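Local atomic coordinates of PCP domain (Thermobifida fusca, PDB entry 7KW3), a protein that probably serves as the peptidyl carrier domain of a non-ribosomal peptide synthetase, holding the growing peptide on a phosphopantetheine arm. Residues 15-20 with 24-29. Sequence-based numbering, arbitrary orientation.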
loop_
_atom_site.group_PDB
_atom_site.type_symbol
_atom_site.label_atom_id
_atom_site.label_comp_id
_atom_site.label_asym_id
_atom_site.label_seq_id
_atom_site.Cartn_x
_atom_site.Cartn_y
_atom_site.Cartn_z
ATOM N N ALA A 15 6.645 -0.259 -1.735
ATOM C CA ALA A 15 7.526 -1.297 -1.224
ATOM C C ALA A 15 6.734 -2.352 -0.468
ATOM O O ALA A 15 6.990 -3.553 -0.613
ATOM C CB ALA A 15 8.607 -0.674 -0.337
ATOM N N VAL A 16 5.742 -1.921 0.321
ATOM C CA VAL A 16 4.961 -2.860 1.118
ATOM C C VAL A 16 4.042 -3.698 0.229
ATOM O O VAL A 16 3.882 -4.902 0.457
ATOM C CB VAL A 16 4.186 -2.107 2.217
ATOM C CG1 VAL A 16 3.185 -3.031 2.899
ATOM C CG2 VAL A 16 5.152 -1.554 3.252
ATOM N N TYR A 17 3.432 -3.086 -0.797
ATOM C CA TYR A 17 2.674 -3.861 -1.784
ATOM C C TYR A 17 3.531 -4.963 -2.384
ATOM O O TYR A 17 3.101 -6.117 -2.486
ATOM C CB TYR A 17 2.177 -2.978 -2.926
ATOM C CG TYR A 17 0.856 -2.279 -2.760
ATOM C CD1 TYR A 17 0.510 -1.655 -1.569
ATOM C CD2 TYR A 17 -0.022 -2.179 -3.836
ATOM C CE1 TYR A 17 -0.692 -0.979 -1.442
ATOM C CE2 TYR A 17 -1.223 -1.505 -3.722
ATOM C CZ TYR A 17 -1.552 -0.901 -2.527
ATOM O OH TYR A 17 -2.741 -0.216 -2.419
ATOM N N ALA A 18 4.738 -4.610 -2.829
ATOM C CA ALA A 18 5.606 -5.594 -3.462
ATOM C C ALA A 18 5.956 -6.709 -2.489
ATOM O O ALA A 18 5.934 -7.889 -2.853
ATOM C CB ALA A 18 6.870 -4.914 -3.993
ATOM N N GLU A 19 6.248 -6.353 -1.237
ATOM C CA GLU A 19 6.610 -7.367 -0.257
ATOM C C GLU A 19 5.421 -8.263 0.074
ATOM O O GLU A 19 5.564 -9.488 0.161
ATOM C CB GLU A 19 7.148 -6.694 1.007
ATOM C CG GLU A 19 7.432 -7.665 2.152
ATOM C CD GLU A 19 7.322 -6.993 3.523
ATOM O OE1 GLU A 19 7.131 -7.719 4.525
ATOM O OE2 GLU A 19 7.417 -5.742 3.603
ATOM N N VAL A 20 4.237 -7.673 0.243
ATOM C CA VAL A 20 3.065 -8.443 0.651
ATOM C C VAL A 20 2.571 -9.315 -0.494
ATOM O O VAL A 20 2.180 -10.467 -0.286
ATOM C CB VAL A 20 1.958 -7.495 1.159
ATOM C CG1 VAL A 20 0.607 -8.166 1.130
ATOM C CG2 VAL A 20 2.271 -7.026 2.563
ATOM N N ASP A 24 8.456 -8.156 -7.270
ATOM C CA ASP A 24 9.750 -7.482 -7.199
ATOM C C ASP A 24 9.581 -5.996 -6.916
ATOM O O ASP A 24 10.216 -5.438 -6.014
ATOM C CB ASP A 24 10.517 -7.681 -8.504
ATOM C CG ASP A 24 10.831 -9.136 -8.773
ATOM O OD1 ASP A 24 10.619 -9.959 -7.853
ATOM O OD2 ASP A 24 11.275 -9.457 -9.900
ATOM N N LYS A 25 8.737 -5.340 -7.698
ATOM C CA LYS A 25 8.519 -3.915 -7.574
ATOM C C LYS A 25 7.128 -3.636 -8.104
ATOM O O LYS A 25 6.603 -4.381 -8.938
ATOM C CB LYS A 25 9.588 -3.123 -8.339
ATOM C CG LYS A 25 9.611 -1.626 -8.099
ATOM C CD LYS A 25 10.816 -1.004 -8.808
ATOM C CE LYS A 25 10.745 0.510 -8.828
ATOM N NZ LYS A 25 12.054 1.081 -9.247
ATOM N N VAL A 26 6.541 -2.558 -7.611
ATOM C CA VAL A 26 5.151 -2.217 -7.869
ATOM C C VAL A 26 5.081 -0.710 -8.108
ATOM O O VAL A 26 5.781 0.067 -7.446
ATOM C CB VAL A 26 4.279 -2.682 -6.681
ATOM C CG1 VAL A 26 3.079 -1.808 -6.487
ATOM C CG2 VAL A 26 3.883 -4.133 -6.861
ATOM N N GLY A 27 4.264 -0.295 -9.088
ATOM C CA GLY A 27 4.170 1.111 -9.422
ATOM C C GLY A 27 3.237 1.884 -8.505
ATOM O O GLY A 27 2.378 1.339 -7.811
ATOM N N ALA A 28 3.406 3.204 -8.509
ATOM C CA ALA A 28 2.534 4.033 -7.688
ATOM C C ALA A 28 1.081 4.019 -8.153
ATOM O O ALA A 28 0.211 4.481 -7.414
ATOM C CB ALA A 28 3.056 5.468 -7.659
ATOM N N ASP A 29 0.797 3.513 -9.349
ATOM C CA ASP A 29 -0.563 3.386 -9.844
ATOM C C ASP A 29 -1.115 1.969 -9.694
ATOM O O ASP A 29 -2.184 1.669 -10.233
ATOM C CB ASP A 29 -0.621 3.826 -11.308
ATOM C CG ASP A 29 0.358 3.052 -12.190
ATOM O OD1 ASP A 29 1.126 2.199 -11.679
ATOM O OD2 ASP A 29 0.358 3.306 -13.408
#
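Tyr-17 and Ala-18 of helix 8-21 receive Val-26, whose loop crosses the flank of the helix it follows. The setting is the helical bundle of a peptidyl carrier domain, and residues 24-29 belong to the long loop that leads to helix 39-51. No hydrogen bond joins the two segments; the contact is apolar. On the helix, Tyr-17 comes first. CB of Tyr-17 lies 3.9 Å from CG1 of Val-26. The same Val-26 methyl comes at the Tyr-17 ring obliquely, 4.1 Å from CD2. The two side chains cross at about a right angle. With CG anti to the carbonyl carbon (chi1 -87°), the ring extends into the core, where its OH is hydrogen-bonded to the carbonyl O of Pro-65. Phe-32 meets this ring edge-to-face, and Leu-45 and Leu-70 also touch the tyrosine. One residue on, Ala-18 faces the loop backbone. Its small methyl allows a close approach, with the CA atoms of Ala-18 and Lys-25 5.3 Å apart. CB of Lys-25 points away from the helix, and its NZ forms a salt bridge with Glu-4. CG2 of Val-26 sits over the helix backbone, 4.1 Å from CA of Ala-18. An alanine here would lack both methyls and would probably leave a gap against Tyr-17 CB and the Ala-18 backbone. CB of Ala-18 rests 3.9 Å from the carbonyl O of Asp-24.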